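Local coordinates for chitinase (Thermococcus chitonophagus, PDB 5XSW), which probably cleaves chitin as an endochitinase, the chain here being the C-terminal part of a longer protein and carrying a pocket that binds a glycan, at residues F199-L209 and P293-T301. Residues are numbered along the deposited sequence; the frame is centred on the assembly and turned at random.
Sequences FKVNPNFLMAL and PIVAAVSLT
With OG1 anti to the carbonyl carbon (chi1 -69°), Thr301 turns its hydroxyl back over its own helix and toward Phe199, whose CG adopts the same setting (chi1 -60°) and swings the ring along helix 288-311. Thr301 OG1 donates to Ala297 O at 2.8 Å, from the face of that carbonyl opposite Thr301 N, and accepts at 2.7 Å from a water that also donates to Phe199 O at 2.9 Å. The Phe199 ring continues to Val298, CE2 lying 3.6 Å from Val298 CG2, while Ile294 CG2 sits at its edge. Beyond the Lys200 turn, the axis of 203-209 runs at 102° to that of 293-301, and Leu206 enters as a knob among Pro293, Ala296, Ala297 and Leu300. Leu300 CD1 is shared: Leu206 CD2 and Phe205 CE2 each approach it to 3.6 Å, the latter by its ring edge. A valine in place of Thr301 would probably leave the water without its acceptor on helix 288-311 and Ala297 O without its second donor. Leu209 touches His374 of the glycan pocket, and Phe205 touches Val378 of the same helix 374-386. The chemistry implies an apolar core joint between helices, with one water bridging Phe199 O, where helix 186-199 ends, to Thr301 OG1.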
# COMPACT_ATOMS: atom_id res chain seq x y z
N PHE A 199 10.85 -7.94 17.38
CA PHE A 199 11.20 -6.64 16.73
C PHE A 199 11.60 -5.58 17.75
O PHE A 199 11.88 -4.44 17.38
CB PHE A 199 10.02 -6.12 15.83
CG PHE A 199 9.67 -7.10 14.72
CD1 PHE A 199 10.54 -7.27 13.66
CD2 PHE A 199 8.49 -7.87 14.78
CE1 PHE A 199 10.27 -8.24 12.66
CE2 PHE A 199 8.20 -8.79 13.78
CZ PHE A 199 9.12 -9.00 12.74
N LYS A 200 11.64 -5.98 19.03
CA LYS A 200 12.11 -5.12 20.15
C LYS A 200 11.16 -3.99 20.42
O LYS A 200 11.54 -2.97 21.01
CB LYS A 200 13.53 -4.55 19.89
CG LYS A 200 14.48 -5.63 19.29
CD LYS A 200 14.50 -6.92 20.18
CE LYS A 200 15.35 -7.98 19.44
NZ LYS A 200 15.44 -9.29 20.23
N VAL A 201 9.89 -4.17 20.03
CA VAL A 201 8.88 -3.16 20.31
C VAL A 201 8.27 -3.30 21.70
O VAL A 201 7.84 -4.41 22.09
CB VAL A 201 7.70 -3.27 19.25
CG1 VAL A 201 6.63 -2.16 19.51
CG2 VAL A 201 8.36 -3.13 17.84
N ASN A 202 8.28 -2.19 22.44
CA ASN A 202 7.71 -2.03 23.78
C ASN A 202 6.21 -2.35 23.75
O ASN A 202 5.46 -1.66 23.07
CB ASN A 202 7.91 -0.58 24.23
CG ASN A 202 7.36 -0.27 25.62
OD1 ASN A 202 6.87 -1.16 26.35
ND2 ASN A 202 7.47 0.98 26.01
N PRO A 203 5.78 -3.38 24.48
CA PRO A 203 4.36 -3.72 24.50
C PRO A 203 3.51 -2.54 24.93
O PRO A 203 2.38 -2.42 24.45
CB PRO A 203 4.25 -4.87 25.56
CG PRO A 203 5.64 -5.46 25.62
CD PRO A 203 6.60 -4.28 25.32
N ASN A 204 4.01 -1.67 25.81
CA ASN A 204 3.19 -0.54 26.25
C ASN A 204 2.92 0.45 25.06
O ASN A 204 1.90 1.13 25.00
CB ASN A 204 3.89 0.23 27.36
CG ASN A 204 3.91 -0.55 28.68
OD1 ASN A 204 3.06 -1.41 28.93
ND2 ASN A 204 4.92 -0.26 29.52
N PHE A 205 3.87 0.52 24.15
CA PHE A 205 3.71 1.44 23.01
C PHE A 205 2.56 0.87 22.10
O PHE A 205 1.69 1.61 21.67
CB PHE A 205 4.99 1.57 22.21
CG PHE A 205 4.82 2.43 20.97
CD1 PHE A 205 4.83 3.81 21.10
CD2 PHE A 205 4.55 1.85 19.71
CE1 PHE A 205 4.61 4.65 19.99
CE2 PHE A 205 4.31 2.68 18.58
CZ PHE A 205 4.35 4.08 18.74
N LEU A 206 2.60 -0.43 21.80
CA LEU A 206 1.51 -1.04 20.96
C LEU A 206 0.17 -0.93 21.66
O LEU A 206 -0.87 -0.70 21.02
CB LEU A 206 1.79 -2.53 20.62
CG LEU A 206 2.95 -2.70 19.62
CD1 LEU A 206 3.25 -4.15 19.29
CD2 LEU A 206 2.63 -1.96 18.25
N MET A 207 0.18 -1.01 22.98
CA MET A 207 -1.05 -0.88 23.79
C MET A 207 -1.64 0.54 23.65
O MET A 207 -2.86 0.75 23.45
CB MET A 207 -0.77 -1.17 25.29
CG MET A 207 -0.56 -2.66 25.59
SD MET A 207 -2.13 -3.61 25.72
CE MET A 207 -2.92 -2.90 27.17
N ALA A 208 -0.74 1.50 23.76
CA ALA A 208 -1.10 2.89 23.68
C ALA A 208 -1.64 3.19 22.27
O ALA A 208 -2.60 3.94 22.11
CB ALA A 208 0.15 3.79 23.93
N LEU A 209 -0.98 2.59 21.28
CA LEU A 209 -1.31 2.86 19.90
C LEU A 209 -2.74 2.32 19.63
O LEU A 209 -3.58 3.01 19.07
CB LEU A 209 -0.31 2.21 18.95
CG LEU A 209 -0.60 2.47 17.43
CD1 LEU A 209 -0.65 3.99 17.05
CD2 LEU A 209 0.45 1.75 16.58
N PRO A 293 -1.21 -7.48 16.26
CA PRO A 293 -0.08 -6.73 16.86
C PRO A 293 1.27 -6.99 16.17
O PRO A 293 2.10 -6.08 16.10
CB PRO A 293 -0.09 -7.20 18.35
CG PRO A 293 -0.80 -8.58 18.28
CD PRO A 293 -1.90 -8.32 17.25
N ILE A 294 1.47 -8.16 15.61
CA ILE A 294 2.70 -8.39 14.84
C ILE A 294 2.71 -7.57 13.54
O ILE A 294 3.73 -6.94 13.18
CB ILE A 294 2.84 -9.91 14.56
CG1 ILE A 294 3.11 -10.60 15.91
CG2 ILE A 294 3.99 -10.17 13.56
CD1 ILE A 294 2.60 -12.08 15.92
N VAL A 295 1.57 -7.49 12.86
CA VAL A 295 1.48 -6.62 11.66
C VAL A 295 1.76 -5.15 12.02
O VAL A 295 2.51 -4.50 11.34
CB VAL A 295 0.07 -6.74 10.98
CG1 VAL A 295 -0.08 -5.74 9.80
CG2 VAL A 295 -0.10 -8.19 10.51
N ALA A 296 1.14 -4.64 13.07
CA ALA A 296 1.38 -3.28 13.49
C ALA A 296 2.88 -3.05 13.80
O ALA A 296 3.44 -2.03 13.38
CB ALA A 296 0.52 -2.91 14.72
N ALA A 297 3.49 -4.00 14.51
CA ALA A 297 4.94 -3.92 14.83
C ALA A 297 5.79 -3.89 13.54
O ALA A 297 6.71 -3.13 13.43
CB ALA A 297 5.34 -5.11 15.70
N VAL A 298 5.48 -4.72 12.55
CA VAL A 298 6.21 -4.69 11.30
C VAL A 298 6.00 -3.38 10.56
O VAL A 298 6.94 -2.85 9.97
CB VAL A 298 5.83 -5.90 10.39
CG1 VAL A 298 6.46 -5.82 8.97
CG2 VAL A 298 6.28 -7.25 11.13
N SER A 299 4.78 -2.84 10.61
CA SER A 299 4.54 -1.55 9.97
C SER A 299 5.39 -0.42 10.59
O SER A 299 5.93 0.44 9.89
CB SER A 299 3.04 -1.18 10.10
OG SER A 299 2.76 -0.05 9.27
N LEU A 300 5.45 -0.40 11.91
CA LEU A 300 6.28 0.55 12.64
C LEU A 300 7.75 0.32 12.35
O LEU A 300 8.52 1.25 12.15
CB LEU A 300 6.00 0.44 14.13
CG LEU A 300 4.61 0.89 14.54
CD1 LEU A 300 4.20 0.26 15.86
CD2 LEU A 300 4.56 2.40 14.62
N THR A 301 8.13 -0.95 12.29
CA THR A 301 9.49 -1.34 12.02
C THR A 301 9.90 -0.82 10.65
O THR A 301 11.00 -0.36 10.46
CB THR A 301 9.66 -2.86 12.08
OG1 THR A 301 9.50 -3.29 13.43
CG2 THR A 301 11.02 -3.28 11.57
O HOH W 1 11.30 -2.48 15.34